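Long-range contacts in putative chitobiase (Bacteroides thetaiotaomicron, PDB 3HNM), which is of unknown function but carries a bound magnesium ion and, being an F5/8 type C domain, may bind carbohydrate: residues 22-27 / 63-68; 44-49 / 157-162. All blocks are in the same frame, centred on the assembly; numbering follows the deposited sequence.

Interaction 1 of 2, residues 22-27 / 63-68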
loop_
_atom_site.group_PDB
_atom_site.type_symbol
_atom_site.label_atom_id
_atom_site.label_comp_id
_atom_site.label_asym_id
_atom_site.label_seq_id
_atom_site.Cartn_x
_atom_site.Cartn_y
_atom_site.Cartn_z
ATOM N N ASP A 22 -8.281 -0.129 7.933
ATOM C CA ASP A 22 -8.723 -1.501 7.740
ATOM C C ASP A 22 -7.793 -2.360 6.893
ATOM O O ASP A 22 -7.196 -1.891 5.924
ATOM C CB ASP A 22 -10.136 -1.525 7.159
ATOM C CG ASP A 22 -10.638 -2.929 6.939
ATOM O OD1 ASP A 22 -10.152 -3.844 7.627
ATOM O OD2 ASP A 22 -11.520 -3.137 6.090
ATOM N N PHE A 23 -7.664 -3.622 7.282
ATOM C CA PHE A 23 -6.829 -4.558 6.549
ATOM C C PHE A 23 -7.280 -5.980 6.875
ATOM O O PHE A 23 -8.136 -6.177 7.741
ATOM C CB PHE A 23 -5.346 -4.334 6.897
ATOM C CG PHE A 23 -5.013 -4.558 8.351
ATOM C CD1 PHE A 23 -4.740 -5.835 8.825
ATOM C CD2 PHE A 23 -4.990 -3.496 9.250
ATOM C CE1 PHE A 23 -4.449 -6.058 10.171
ATOM C CE2 PHE A 23 -4.703 -3.704 10.597
ATOM C CZ PHE A 23 -4.433 -4.990 11.052
ATOM N N ASN A 24 -6.729 -6.964 6.171
ATOM C CA ASN A 24 -7.107 -8.351 6.410
ATOM C C ASN A 24 -5.912 -9.273 6.651
ATOM O O ASN A 24 -6.090 -10.463 6.913
ATOM C CB ASN A 24 -7.949 -8.887 5.235
ATOM C CG ASN A 24 -7.101 -9.320 4.039
ATOM O OD1 ASN A 24 -6.076 -8.718 3.732
ATOM N ND2 ASN A 24 -7.542 -10.358 3.350
ATOM N N ASN A 25 -4.696 -8.736 6.575
ATOM C CA ASN A 25 -3.521 -9.581 6.773
ATOM C C ASN A 25 -2.249 -8.840 7.200
ATOM O O ASN A 25 -1.782 -7.920 6.527
ATOM C CB ASN A 25 -3.288 -10.390 5.477
ATOM C CG ASN A 25 -2.169 -11.406 5.592
ATOM O OD1 ASN A 25 -1.013 -11.035 5.657
ATOM N ND2 ASN A 25 -2.514 -12.697 5.611
ATOM N N CYS A 26 -1.708 -9.254 8.345
ATOM C CA CYS A 26 -0.465 -8.698 8.898
ATOM C C CYS A 26 0.156 -9.754 9.815
ATOM O O CYS A 26 -0.505 -10.712 10.204
ATOM C CB CYS A 26 -0.740 -7.414 9.693
ATOM S SG CYS A 26 0.772 -6.511 10.216
ATOM N N CYS A 27 1.423 -9.588 10.160
ATOM C CA CYS A 27 2.081 -10.548 11.028
ATOM C C CYS A 27 1.713 -10.298 12.495
ATOM O O CYS A 27 1.845 -11.197 13.323
ATOM C CB CYS A 27 3.588 -10.431 10.860
ATOM S SG CYS A 27 4.207 -8.827 11.382
ATOM N N LEU A 63 -4.190 -15.267 -0.783
ATOM C CA LEU A 63 -4.483 -13.937 -1.299
ATOM C C LEU A 63 -5.984 -13.800 -1.569
ATOM O O LEU A 63 -6.689 -14.801 -1.659
ATOM C CB LEU A 63 -3.655 -13.702 -2.562
ATOM C CG LEU A 63 -2.127 -13.780 -2.374
ATOM C CD1 LEU A 63 -1.463 -13.944 -3.729
ATOM C CD2 LEU A 63 -1.586 -12.524 -1.663
ATOM N N PRO A 64 -6.493 -12.569 -1.738
ATOM C CA PRO A 64 -5.847 -11.263 -1.704
ATOM C C PRO A 64 -5.796 -10.567 -0.361
ATOM O O PRO A 64 -6.643 -10.772 0.513
ATOM C CB PRO A 64 -6.688 -10.470 -2.667
ATOM C CG PRO A 64 -8.048 -10.888 -2.230
ATOM C CD PRO A 64 -7.916 -12.403 -2.080
ATOM N N TYR A 65 -4.793 -9.700 -0.250
ATOM C CA TYR A 65 -4.532 -8.880 0.924
ATOM C C TYR A 65 -4.937 -7.469 0.546
ATOM O O TYR A 65 -4.595 -7.005 -0.538
ATOM C CB TYR A 65 -3.046 -8.897 1.224
ATOM C CG TYR A 65 -2.473 -10.267 1.445
ATOM C CD1 TYR A 65 -3.259 -11.293 1.958
ATOM C CD2 TYR A 65 -1.107 -10.498 1.286
ATOM C CE1 TYR A 65 -2.699 -12.505 2.322
ATOM C CE2 TYR A 65 -0.534 -11.707 1.653
ATOM C CZ TYR A 65 -1.335 -12.703 2.180
ATOM O OH TYR A 65 -0.776 -13.867 2.641
ATOM N N TYR A 66 -5.645 -6.780 1.430
ATOM C CA TYR A 66 -6.080 -5.429 1.112
ATOM C C TYR A 66 -5.898 -4.496 2.285
ATOM O O TYR A 66 -5.745 -4.928 3.420
ATOM C CB TYR A 66 -7.538 -5.444 0.701
ATOM C CG TYR A 66 -8.470 -5.571 1.854
ATOM C CD1 TYR A 66 -8.865 -4.457 2.570
ATOM C CD2 TYR A 66 -8.962 -6.804 2.233
ATOM C CE1 TYR A 66 -9.742 -4.568 3.646
ATOM C CE2 TYR A 66 -9.840 -6.932 3.309
ATOM C CZ TYR A 66 -10.230 -5.811 4.011
ATOM O OH TYR A 66 -11.121 -5.934 5.057
ATOM N N PHE A 67 -5.920 -3.206 2.003
ATOM C CA PHE A 67 -5.732 -2.215 3.036
ATOM C C PHE A 67 -6.618 -1.049 2.700
ATOM O O PHE A 67 -6.831 -0.770 1.531
ATOM C CB PHE A 67 -4.296 -1.740 3.019
ATOM C CG PHE A 67 -3.298 -2.820 3.219
ATOM C CD1 PHE A 67 -2.915 -3.181 4.497
ATOM C CD2 PHE A 67 -2.671 -3.414 2.129
ATOM C CE1 PHE A 67 -1.908 -4.114 4.697
ATOM C CE2 PHE A 67 -1.658 -4.355 2.313
ATOM C CZ PHE A 67 -1.273 -4.702 3.598
ATOM N N VAL A 68 -7.112 -0.355 3.713
ATOM C CA VAL A 68 -7.981 0.786 3.482
ATOM C C VAL A 68 -7.401 1.998 4.186
ATOM O O VAL A 68 -7.585 2.175 5.386
ATOM C CB VAL A 68 -9.390 0.511 4.030
ATOM C CG1 VAL A 68 -10.321 1.656 3.684
ATOM C CG2 VAL A 68 -9.902 -0.811 3.484
#

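Interaction 2 of 2, residues 44-49 / 157-162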
loop_
_atom_site.group_PDB
_atom_site.type_symbol
_atom_site.label_atom_id
_atom_site.label_comp_id
_atom_site.label_asym_id
_atom_site.label_seq_id
_atom_site.Cartn_x
_atom_site.Cartn_y
_atom_site.Cartn_z
ATOM N N LEU A 44 3.369 1.284 7.005
ATOM C CA LEU A 44 3.271 1.396 5.550
ATOM C C LEU A 44 3.151 2.832 5.056
ATOM O O LEU A 44 3.437 3.106 3.885
ATOM C CB LEU A 44 2.070 0.572 5.084
ATOM C CG LEU A 44 2.230 -0.283 3.851
ATOM C CD1 LEU A 44 3.589 -0.956 3.836
ATOM C CD2 LEU A 44 1.111 -1.302 3.841
ATOM N N ILE A 45 2.715 3.723 5.956
ATOM C CA ILE A 45 2.553 5.152 5.675
ATOM C C ILE A 45 3.296 6.019 6.702
ATOM O O ILE A 45 2.738 6.971 7.259
ATOM C CB ILE A 45 1.046 5.593 5.638
ATOM C CG1 ILE A 45 0.404 5.559 7.033
ATOM C CG2 ILE A 45 0.279 4.703 4.695
ATOM C CD1 ILE A 45 0.256 4.195 7.615
ATOM N N ASP A 46 4.559 5.681 6.948
ATOM C CA ASP A 46 5.377 6.441 7.889
ATOM C C ASP A 46 6.507 7.210 7.181
ATOM O O ASP A 46 7.600 7.385 7.724
ATOM C CB ASP A 46 5.957 5.524 8.986
ATOM C CG ASP A 46 7.057 4.598 8.478
ATOM O OD1 ASP A 46 7.746 3.989 9.335
ATOM O OD2 ASP A 46 7.225 4.477 7.234
ATOM N N ASN A 47 6.235 7.648 5.956
ATOM C CA ASN A 47 7.193 8.419 5.161
ATOM C C ASN A 47 8.336 7.668 4.466
ATOM O O ASN A 47 8.727 8.056 3.367
ATOM C CB ASN A 47 7.773 9.569 6.005
ATOM C CG ASN A 47 6.706 10.570 6.449
ATOM O OD1 ASN A 47 5.659 10.182 6.994
ATOM N ND2 ASN A 47 6.971 11.863 6.232
ATOM N N ASN A 48 8.889 6.615 5.066
ATOM C CA ASN A 48 9.975 5.928 4.365
ATOM C C ASN A 48 9.852 4.419 4.140
ATOM O O ASN A 48 9.168 3.711 4.887
ATOM C CB ASN A 48 11.332 6.225 5.022
ATOM C CG ASN A 48 11.481 5.596 6.395
ATOM O OD1 ASN A 48 10.782 5.962 7.340
ATOM N ND2 ASN A 48 12.404 4.647 6.510
ATOM N N PRO A 49 10.491 3.917 3.062
ATOM C CA PRO A 49 10.472 2.489 2.723
ATOM C C PRO A 49 11.467 1.735 3.618
ATOM O O PRO A 49 11.675 0.527 3.464
ATOM C CB PRO A 49 10.909 2.464 1.256
ATOM C CG PRO A 49 10.586 3.834 0.753
ATOM C CD PRO A 49 10.971 4.710 1.914
ATOM N N LEU A 157 5.702 -5.373 2.321
ATOM C CA LEU A 157 5.548 -4.118 1.591
ATOM C C LEU A 157 6.307 -2.967 2.234
ATOM O O LEU A 157 6.281 -2.802 3.454
ATOM C CB LEU A 157 4.072 -3.740 1.522
ATOM C CG LEU A 157 3.774 -2.704 0.451
ATOM C CD1 LEU A 157 4.108 -3.310 -0.914
ATOM C CD2 LEU A 157 2.316 -2.296 0.511
ATOM N N GLY A 158 6.962 -2.159 1.407
ATOM C CA GLY A 158 7.704 -1.026 1.928
ATOM C C GLY A 158 6.809 0.157 2.263
ATOM O O GLY A 158 6.728 0.573 3.422
ATOM N N GLU A 159 6.129 0.695 1.254
ATOM C CA GLU A 159 5.253 1.839 1.463
ATOM C C GLU A 159 4.358 2.197 0.261
ATOM O O GLU A 159 4.642 1.820 -0.881
ATOM C CB GLU A 159 6.099 3.036 1.841
ATOM C CG GLU A 159 5.302 4.190 2.303
ATOM C CD GLU A 159 6.107 5.075 3.188
ATOM O OE1 GLU A 159 7.166 5.540 2.700
ATOM O OE2 GLU A 159 5.696 5.299 4.360
ATOM N N VAL A 160 3.289 2.949 0.535
ATOM C CA VAL A 160 2.313 3.371 -0.478
ATOM C C VAL A 160 2.195 4.904 -0.618
ATOM O O VAL A 160 1.922 5.602 0.355
ATOM C CB VAL A 160 0.917 2.782 -0.143
ATOM C CG1 VAL A 160 0.600 3.009 1.310
ATOM C CG2 VAL A 160 -0.158 3.425 -1.004
ATOM N N TYR A 161 2.390 5.418 -1.833
ATOM C CA TYR A 161 2.317 6.861 -2.115
ATOM C C TYR A 161 1.021 7.221 -2.843
ATOM O O TYR A 161 0.433 6.380 -3.531
ATOM C CB TYR A 161 3.504 7.278 -2.993
ATOM C CG TYR A 161 4.833 6.797 -2.475
ATOM C CD1 TYR A 161 5.302 7.226 -1.226
ATOM C CD2 TYR A 161 5.612 5.899 -3.214
ATOM C CE1 TYR A 161 6.513 6.778 -0.713
ATOM C CE2 TYR A 161 6.832 5.438 -2.711
ATOM C CZ TYR A 161 7.278 5.886 -1.451
ATOM O OH TYR A 161 8.477 5.442 -0.921
ATOM N N ALA A 162 0.589 8.474 -2.705
ATOM C CA ALA A 162 -0.628 8.943 -3.368
ATOM C C ALA A 162 -0.532 10.425 -3.701
ATOM O O ALA A 162 -0.254 11.239 -2.822
ATOM C CB ALA A 162 -1.833 8.688 -2.484
#

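Interaction 1 of 2, residues 22-27 / 63-68
Asn24 uses both ends of its side-chain amide on the backbone of strand 65-71, just where strand 20-23 leaves the sheet. Its OD1 accepts from Tyr66 N at 3.0 Å, the donor standing well above the carbonyl plane, while ND2 donates a hydrogen bond to Pro64 O, also at 3.0 Å and this time in that carbonyl's plane. With CG held between the backbone N and carbonyl carbon (chi1 81°), the amide swings down to the strand, and CB comes to rest against CE2 of Tyr66. The amide thus takes over where the antiparallel pairing ends; before it, Val68 N bonds to Asp22 O at 2.7 Å, and Phe23 CB packs on Phe67 CD1. On the face with Val68, Tyr66 OH donates to Asp22 OD2, meeting the syn side of the carboxylate. Asn25 turns to the other face, its amide stacked at 23° to the Tyr65 ring and its CG 3.5 Å from CE1; OD1 takes the N-H of Arg56, and Tyr65 OH is bonded to Glu61 O. The Asn24 amide carries the polar pairing of edge strand 20-23 past its last bridge, while the Asp22-Tyr66 bond ties the two strands across the face with Val68.

Interaction 2 of 2, residues 44-49 / 157-162
This is a loop-on-strand contact beside the magnesium site: the irregular 44-49 loop wraps the side chain of Glu159 on strand 156-166 of the four-stranded antiparallel sheet. A classic beta bulge sets Gly158 and Glu159 together opposite Ala83 of strand 74-83. Glu159, with CG anti to its own N (chi1 -170°), extends into the curve of the loop. There OE2 lies 2.9 Å from Asp46 N, and OE1 is 3.1 Å from Asn48 N; carbonyl oxygens crowd in as well, Asn47 O standing 3.0 Å from Glu159 OE1. Lys15 adds a long, weak ion pair to OE2. Asp46 OD2 stands only 3.4 Å from Glu159 OE2, their carboxylate planes 74° apart; Asp46 OD1 accepts a hydrogen bond from Thr51 OG1, another magnesium-site residue. Asp46, Asn48 and Gly158 all belong to that site, which Ser43 and Thr51 complete. On one flank of Glu159, Leu44 crosses Leu157 at about a right angle, CD1 to CB at 3.7 Å, and Ile45 CG2 lies alongside Val160 CG1. On another, Pro49 CG reaches the edge of the Tyr161 ring at its hydroxyl end. The buried Glu159 carboxylate thus lies among both N-H groups and carbonyl oxygens of the loop, and its repulsion with Asp46 is probably eased by the nearby magnesium ion and, weakly, by Lys15.

How the interactions relate
The two contacts lie in different sheets of one beta-sandwich domain, their centres about 15 Å apart. Interaction 1 pairs strands 20-23 and 65-71 at an edge of the five-stranded sheet, whereas interaction 2 sets a loop on strand 156-166 of the four-stranded one. Their segments alternate along the chain: 22-27, 44-49, 63-68, then 157-162. They meet in the interior, where Phe67 CZ of interaction 1 packs 4.2 Å from Leu44 CD2 of interaction 2, and Trp53 touches both of these side chains. The magnesium-site loop is thus backed by the hydrophobic core between the sheets, which connects it to the edge pairing of the other sheet.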